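Local coordinates for protein transcription anti-terminator antagonist UpxZ (Bacteroides uniformis ATCC 8492, PDB 4EPZ) that probably antagonises transcription anti-termination and so takes part in regulating capsular polysaccharide synthesis, at residues C35-F49 against G69-K83. Residues are numbered along the deposited sequence; the frame is centred on the assembly and turned at random.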
loop_
_atom_site.group_PDB
_atom_site.type_symbol
_atom_site.label_atom_id
_atom_site.label_comp_id
_atom_site.label_asym_id
_atom_site.label_seq_id
_atom_site.Cartn_x
_atom_site.Cartn_y
_atom_site.Cartn_z
ATOM N N CYS A 35 4.361 -20.134 -3.635
ATOM C CA CYS A 35 3.427 -20.343 -2.530
ATOM C C CYS A 35 4.067 -19.909 -1.200
ATOM O O CYS A 35 3.403 -19.223 -0.439
ATOM C CB CYS A 35 2.951 -21.788 -2.484
ATOM S SG CYS A 35 1.943 -22.259 -3.913
ATOM N N ARG A 36 5.356 -20.253 -0.965
ATOM C CA ARG A 36 6.141 -19.912 0.236
ATOM C C ARG A 36 6.191 -18.376 0.451
ATOM O O ARG A 36 5.907 -17.912 1.558
ATOM C CB ARG A 36 7.566 -20.491 0.110
ATOM C CG ARG A 36 8.317 -20.731 1.425
ATOM C CD ARG A 36 9.431 -19.721 1.704
ATOM N NE ARG A 36 10.269 -19.430 0.538
ATOM C CZ ARG A 36 10.552 -18.203 0.106
ATOM N NH1 ARG A 36 10.083 -17.140 0.749
ATOM N NH2 ARG A 36 11.311 -18.031 -0.968
ATOM N N LEU A 37 6.531 -17.609 -0.617
ATOM C CA LEU A 37 6.598 -16.153 -0.618
ATOM C C LEU A 37 5.210 -15.527 -0.399
ATOM O O LEU A 37 5.091 -14.561 0.363
ATOM C CB LEU A 37 7.212 -15.630 -1.923
ATOM C CG LEU A 37 7.573 -14.125 -1.944
ATOM C CD1 LEU A 37 8.610 -13.780 -0.873
ATOM C CD2 LEU A 37 8.120 -13.710 -3.303
ATOM N N ASN A 38 4.171 -16.062 -1.077
ATOM C CA ASN A 38 2.820 -15.549 -0.879
ATOM C C ASN A 38 2.361 -15.834 0.529
ATOM O O ASN A 38 1.684 -14.987 1.119
ATOM C CB ASN A 38 1.829 -16.143 -1.876
ATOM C CG ASN A 38 1.808 -15.378 -3.145
ATOM O OD1 ASN A 38 1.114 -14.371 -3.272
ATOM N ND2 ASN A 38 2.608 -15.814 -4.095
ATOM N N LYS A 39 2.748 -17.022 1.073
ATOM C CA LYS A 39 2.384 -17.454 2.423
ATOM C C LYS A 39 3.095 -16.584 3.452
ATOM O O LYS A 39 2.483 -16.168 4.424
ATOM C CB LYS A 39 2.714 -18.955 2.636
ATOM C CG LYS A 39 2.366 -19.529 4.020
ATOM C CD LYS A 39 0.873 -19.475 4.362
ATOM C CE LYS A 39 0.533 -20.273 5.601
ATOM N NZ LYS A 39 0.543 -21.740 5.349
ATOM N N GLU A 40 4.387 -16.339 3.244
ATOM C CA GLU A 40 5.167 -15.535 4.180
ATOM C C GLU A 40 4.624 -14.105 4.268
ATOM O O GLU A 40 4.560 -13.549 5.368
ATOM C CB GLU A 40 6.634 -15.498 3.815
ATOM C CG GLU A 40 7.435 -14.913 4.968
ATOM C CD GLU A 40 8.939 -14.907 4.845
ATOM O OE1 GLU A 40 9.482 -15.632 3.978
ATOM O OE2 GLU A 40 9.573 -14.148 5.612
ATOM N N VAL A 41 4.246 -13.509 3.120
ATOM C CA VAL A 41 3.660 -12.154 3.131
ATOM C C VAL A 41 2.329 -12.189 3.923
ATOM O O VAL A 41 2.106 -11.315 4.763
ATOM C CB VAL A 41 3.504 -11.536 1.715
ATOM C CG1 VAL A 41 2.632 -10.278 1.735
ATOM C CG2 VAL A 41 4.876 -11.222 1.101
ATOM N N LEU A 42 1.495 -13.246 3.741
ATOM C CA LEU A 42 0.241 -13.342 4.499
ATOM C C LEU A 42 0.531 -13.497 5.993
ATOM O O LEU A 42 -0.058 -12.776 6.812
ATOM C CB LEU A 42 -0.621 -14.514 4.007
ATOM C CG LEU A 42 -1.925 -14.704 4.765
ATOM C CD1 LEU A 42 -2.913 -13.569 4.512
ATOM C CD2 LEU A 42 -2.529 -16.041 4.447
ATOM N N THR A 43 1.461 -14.399 6.338
ATOM C CA THR A 43 1.842 -14.681 7.726
ATOM C C THR A 43 2.317 -13.410 8.419
ATOM O O THR A 43 1.860 -13.128 9.527
ATOM C CB THR A 43 2.888 -15.788 7.782
ATOM O OG1 THR A 43 2.307 -16.953 7.170
ATOM C CG2 THR A 43 3.333 -16.115 9.214
ATOM N N ARG A 44 3.223 -12.666 7.772
ATOM C CA ARG A 44 3.763 -11.404 8.313
ATOM C C ARG A 44 2.667 -10.337 8.476
ATOM O O ARG A 44 2.644 -9.633 9.484
ATOM C CB ARG A 44 4.888 -10.879 7.432
ATOM C CG ARG A 44 6.189 -11.697 7.577
ATOM C CD ARG A 44 7.219 -11.140 6.628
ATOM N NE ARG A 44 8.547 -11.738 6.811
ATOM C CZ ARG A 44 9.551 -11.168 7.480
ATOM N NH1 ARG A 44 9.379 -10.002 8.087
ATOM N NH2 ARG A 44 10.736 -11.762 7.542
ATOM N N SER A 45 1.768 -10.230 7.504
ATOM C CA SER A 45 0.648 -9.285 7.573
ATOM C C SER A 45 -0.258 -9.652 8.751
ATOM O O SER A 45 -0.551 -8.784 9.576
ATOM C CB SER A 45 -0.132 -9.278 6.261
ATOM O OG SER A 45 0.711 -8.888 5.192
ATOM N N ASP A 46 -0.615 -10.947 8.880
ATOM C CA ASP A 46 -1.454 -11.411 9.984
ATOM C C ASP A 46 -0.791 -11.139 11.332
ATOM O O ASP A 46 -1.465 -10.675 12.248
ATOM C CB ASP A 46 -1.792 -12.895 9.821
ATOM C CG ASP A 46 -2.893 -13.158 8.804
ATOM O OD1 ASP A 46 -3.617 -12.187 8.435
ATOM O OD2 ASP A 46 -3.067 -14.334 8.414
ATOM N N SER A 47 0.529 -11.376 11.459
ATOM C CA SER A 47 1.228 -11.153 12.720
ATOM C C SER A 47 1.213 -9.659 13.120
ATOM O O SER A 47 1.019 -9.335 14.290
ATOM C CB SER A 47 2.662 -11.669 12.628
ATOM O OG SER A 47 3.370 -11.421 13.829
ATOM N N LEU A 48 1.404 -8.757 12.152
ATOM C CA LEU A 48 1.458 -7.328 12.417
ATOM C C LEU A 48 0.087 -6.657 12.576
ATOM O O LEU A 48 -0.017 -5.587 13.175
ATOM C CB LEU A 48 2.213 -6.647 11.271
ATOM C CG LEU A 48 3.750 -6.683 11.352
ATOM C CD1 LEU A 48 4.375 -6.124 10.073
ATOM C CD2 LEU A 48 4.283 -5.835 12.548
ATOM N N PHE A 49 -0.964 -7.287 12.034
ATOM C CA PHE A 49 -2.312 -6.716 12.023
ATOM C C PHE A 49 -2.836 -6.267 13.409
ATOM O O PHE A 49 -3.436 -5.193 13.482
ATOM C CB PHE A 49 -3.286 -7.718 11.403
ATOM C CG PHE A 49 -4.700 -7.178 11.339
ATOM C CD1 PHE A 49 -5.039 -6.176 10.434
ATOM C CD2 PHE A 49 -5.687 -7.673 12.190
ATOM C CE1 PHE A 49 -6.355 -5.691 10.367
ATOM C CE2 PHE A 49 -7.008 -7.195 12.120
ATOM C CZ PHE A 49 -7.324 -6.188 11.229
ATOM N N GLY A 69 0.853 -5.634 2.098
ATOM C CA GLY A 69 0.932 -7.064 2.386
ATOM C C GLY A 69 -0.319 -7.798 1.957
ATOM O O GLY A 69 -0.252 -8.752 1.175
ATOM N N TYR A 70 -1.486 -7.323 2.437
ATOM C CA TYR A 70 -2.758 -7.964 2.084
ATOM C C TYR A 70 -3.101 -7.780 0.584
ATOM O O TYR A 70 -3.763 -8.646 0.006
ATOM C CB TYR A 70 -3.898 -7.482 2.983
ATOM C CG TYR A 70 -3.852 -8.043 4.394
ATOM C CD1 TYR A 70 -3.819 -9.416 4.622
ATOM C CD2 TYR A 70 -3.877 -7.199 5.501
ATOM C CE1 TYR A 70 -3.757 -9.940 5.922
ATOM C CE2 TYR A 70 -3.832 -7.711 6.805
ATOM C CZ TYR A 70 -3.778 -9.078 7.007
ATOM O OH TYR A 70 -3.737 -9.574 8.284
ATOM N N ASN A 71 -2.600 -6.720 -0.071
ATOM C CA ASN A 71 -2.830 -6.603 -1.509
ATOM C C ASN A 71 -1.880 -7.487 -2.286
ATOM O O ASN A 71 -2.259 -7.967 -3.346
ATOM C CB ASN A 71 -2.694 -5.169 -2.007
ATOM C CG ASN A 71 -4.011 -4.450 -1.893
ATOM O OD1 ASN A 71 -4.972 -4.729 -2.643
ATOM N ND2 ASN A 71 -4.151 -3.662 -0.840
ATOM N N ALA A 72 -0.648 -7.682 -1.786
ATOM C CA ALA A 72 0.377 -8.476 -2.482
ATOM C C ALA A 72 0.063 -9.984 -2.484
ATOM O O ALA A 72 0.249 -10.651 -3.505
ATOM C CB ALA A 72 1.741 -8.255 -1.849
ATOM N N THR A 73 -0.332 -10.526 -1.333
ATOM C CA THR A 73 -0.535 -11.981 -1.214
ATOM C C THR A 73 -1.788 -12.447 -1.960
ATOM O O THR A 73 -2.833 -11.797 -1.873
ATOM C CB THR A 73 -0.542 -12.446 0.264
ATOM O OG1 THR A 73 -0.597 -13.886 0.270
ATOM C CG2 THR A 73 -1.717 -11.860 1.090
ATOM N N ILE A 74 -1.693 -13.636 -2.616
ATOM C CA ILE A 74 -2.831 -14.245 -3.327
ATOM C C ILE A 74 -3.814 -14.849 -2.337
ATOM O O ILE A 74 -4.973 -15.101 -2.683
ATOM C CB ILE A 74 -2.372 -15.342 -4.334
ATOM C CG1 ILE A 74 -1.532 -16.438 -3.618
ATOM C CG2 ILE A 74 -1.645 -14.706 -5.509
ATOM C CD1 ILE A 74 -1.371 -17.798 -4.325
ATOM N N TYR A 75 -3.322 -15.162 -1.130
ATOM C CA TYR A 75 -4.133 -15.854 -0.128
ATOM C C TYR A 75 -5.129 -14.918 0.542
ATOM O O TYR A 75 -4.832 -13.751 0.811
ATOM C CB TYR A 75 -3.217 -16.528 0.883
ATOM C CG TYR A 75 -2.383 -17.619 0.243
ATOM C CD1 TYR A 75 -2.984 -18.654 -0.482
ATOM C CD2 TYR A 75 -0.999 -17.625 0.362
ATOM C CE1 TYR A 75 -2.214 -19.645 -1.099
ATOM C CE2 TYR A 75 -0.227 -18.634 -0.214
ATOM C CZ TYR A 75 -0.840 -19.650 -0.929
ATOM O OH TYR A 75 -0.076 -20.632 -1.503
ATOM N N ASP A 76 -6.337 -15.436 0.760
ATOM C CA ASP A 76 -7.471 -14.702 1.343
ATOM C C ASP A 76 -8.282 -15.711 2.088
ATOM O O ASP A 76 -8.832 -16.611 1.450
ATOM C CB ASP A 76 -8.304 -14.004 0.246
ATOM C CG ASP A 76 -9.486 -13.131 0.719
ATOM O OD1 ASP A 76 -9.851 -13.205 1.915
ATOM O OD2 ASP A 76 -10.049 -12.396 -0.115
ATOM N N ASN A 77 -8.313 -15.607 3.427
ATOM C CA ASN A 77 -9.074 -16.536 4.284
ATOM C C ASN A 77 -10.558 -16.127 4.428
ATOM O O ASN A 77 -11.243 -16.640 5.319
ATOM C CB ASN A 77 -8.410 -16.588 5.668
ATOM C CG ASN A 77 -8.650 -15.354 6.525
ATOM O OD1 ASN A 77 -9.041 -14.283 6.037
ATOM N ND2 ASN A 77 -8.449 -15.485 7.823
ATOM N N GLY A 78 -11.030 -15.206 3.592
ATOM C CA GLY A 78 -12.403 -14.711 3.645
ATOM C C GLY A 78 -12.638 -13.509 4.548
ATOM O O GLY A 78 -13.750 -12.968 4.583
ATOM N N ASP A 79 -11.590 -13.077 5.271
ATOM C CA ASP A 79 -11.630 -11.956 6.217
ATOM C C ASP A 79 -10.693 -10.825 5.785
ATOM O O ASP A 79 -10.609 -9.791 6.461
ATOM C CB ASP A 79 -11.227 -12.458 7.614
ATOM C CG ASP A 79 -11.740 -11.619 8.772
ATOM O OD1 ASP A 79 -12.914 -11.138 8.696
ATOM O OD2 ASP A 79 -10.991 -11.464 9.771
ATOM N N LYS A 80 -9.950 -11.026 4.677
ATOM C CA LYS A 80 -8.967 -10.028 4.237
ATOM C C LYS A 80 -9.625 -8.677 3.886
ATOM O O LYS A 80 -9.087 -7.614 4.260
ATOM C CB LYS A 80 -8.180 -10.570 3.038
ATOM C CG LYS A 80 -6.892 -9.796 2.798
ATOM C CD LYS A 80 -5.916 -10.594 1.926
ATOM C CE LYS A 80 -6.287 -10.540 0.470
ATOM N NZ LYS A 80 -5.237 -11.183 -0.386
ATOM N N GLU A 81 -10.789 -8.700 3.199
ATOM C CA GLU A 81 -11.471 -7.439 2.846
ATOM C C GLU A 81 -11.877 -6.671 4.112
ATOM O O GLU A 81 -11.670 -5.452 4.190
ATOM C CB GLU A 81 -12.684 -7.684 1.945
ATOM C CG GLU A 81 -12.285 -8.182 0.558
ATOM C CD GLU A 81 -11.298 -7.324 -0.213
ATOM O OE1 GLU A 81 -11.491 -6.087 -0.263
ATOM O OE2 GLU A 81 -10.301 -7.886 -0.724
ATOM N N ARG A 82 -12.427 -7.382 5.113
ATOM C CA ARG A 82 -12.783 -6.731 6.379
ATOM C C ARG A 82 -11.505 -6.119 7.021
ATOM O O ARG A 82 -11.529 -4.972 7.476
ATOM C CB ARG A 82 -13.415 -7.746 7.335
ATOM C CG ARG A 82 -13.881 -7.104 8.663
ATOM C CD ARG A 82 -14.257 -8.135 9.722
ATOM N NE ARG A 82 -13.097 -8.921 10.152
ATOM C CZ ARG A 82 -12.154 -8.504 10.993
ATOM N NH1 ARG A 82 -12.248 -7.310 11.571
ATOM N NH2 ARG A 82 -11.122 -9.288 11.284
ATOM N N LYS A 83 -10.392 -6.895 7.084
ATOM C CA LYS A 83 -9.131 -6.395 7.665
ATOM C C LYS A 83 -8.600 -5.156 6.898
ATOM O O LYS A 83 -8.090 -4.223 7.528
ATOM C CB LYS A 83 -8.050 -7.489 7.708
ATOM C CG LYS A 83 -8.355 -8.650 8.659
ATOM C CD LYS A 83 -7.150 -9.616 8.612
ATOM C CE LYS A 83 -7.359 -10.874 9.409
ATOM N NZ LYS A 83 -6.531 -11.975 8.857
HETATM O O HOH W 1 1.103 -12.822 -5.616
#
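Tyr70 is a knob set into a hole on helix 32-49, among Leu42, Ser45, Asp46 and Phe49. Ser45 CB lies over one face of its ring, 3.8 Å from the Tyr70 ring centroid. Leu42 CD1 and Phe49 CD1 meet the ring edge. Tyr70 OH donates to the anti lone pair of Asp46 OD1 at 2.6 Å. Lys83 NZ bridges to that same Asp46 OD1 at 3.0 Å, from above the carboxylate plane. The extended Lys83 chain lays CG over a face of the Phe49 ring. With an alanine at Tyr70, a gap would probably open beside Ser45 CB, and Asp46 OD1 would lose the phenol hydrogen bond while keeping the salt bridge to Lys83. Packing is tight at Gly69, whose CA sits 3.4 Å from Ser45 OG; a side chain there would clash with that hydroxyl. Val41 CG1 rests against Gly69 O.

Where helix 56-72 ends, polar bonds take over. Thr73 OG1 stands anti to its own N (chi1 -174°) and donates to Asn38 O at 2.7 Å, on the opposite face of that carbonyl from Leu42 N. Asn38 OD1 accepts from Ile74 N at 3.0 Å and from a water shared with Ala72 O. Its ND2 donates to Phe34 O.

Tyr75 is partly exposed but closely applied to the helix, its edge at Cys35 O and Lys39 N and its CB 3.7 Å from Leu42 CD2. The loose, mostly exposed part is residues 76-79, which make two overlapping Asx turns, at Asp76 and Asn77, and stand off the helix. Helix 32-49 thus packs against helix 5-20, the end of helix 56-72, the linker and the start of helix 80-92, as in an all-helical bundle.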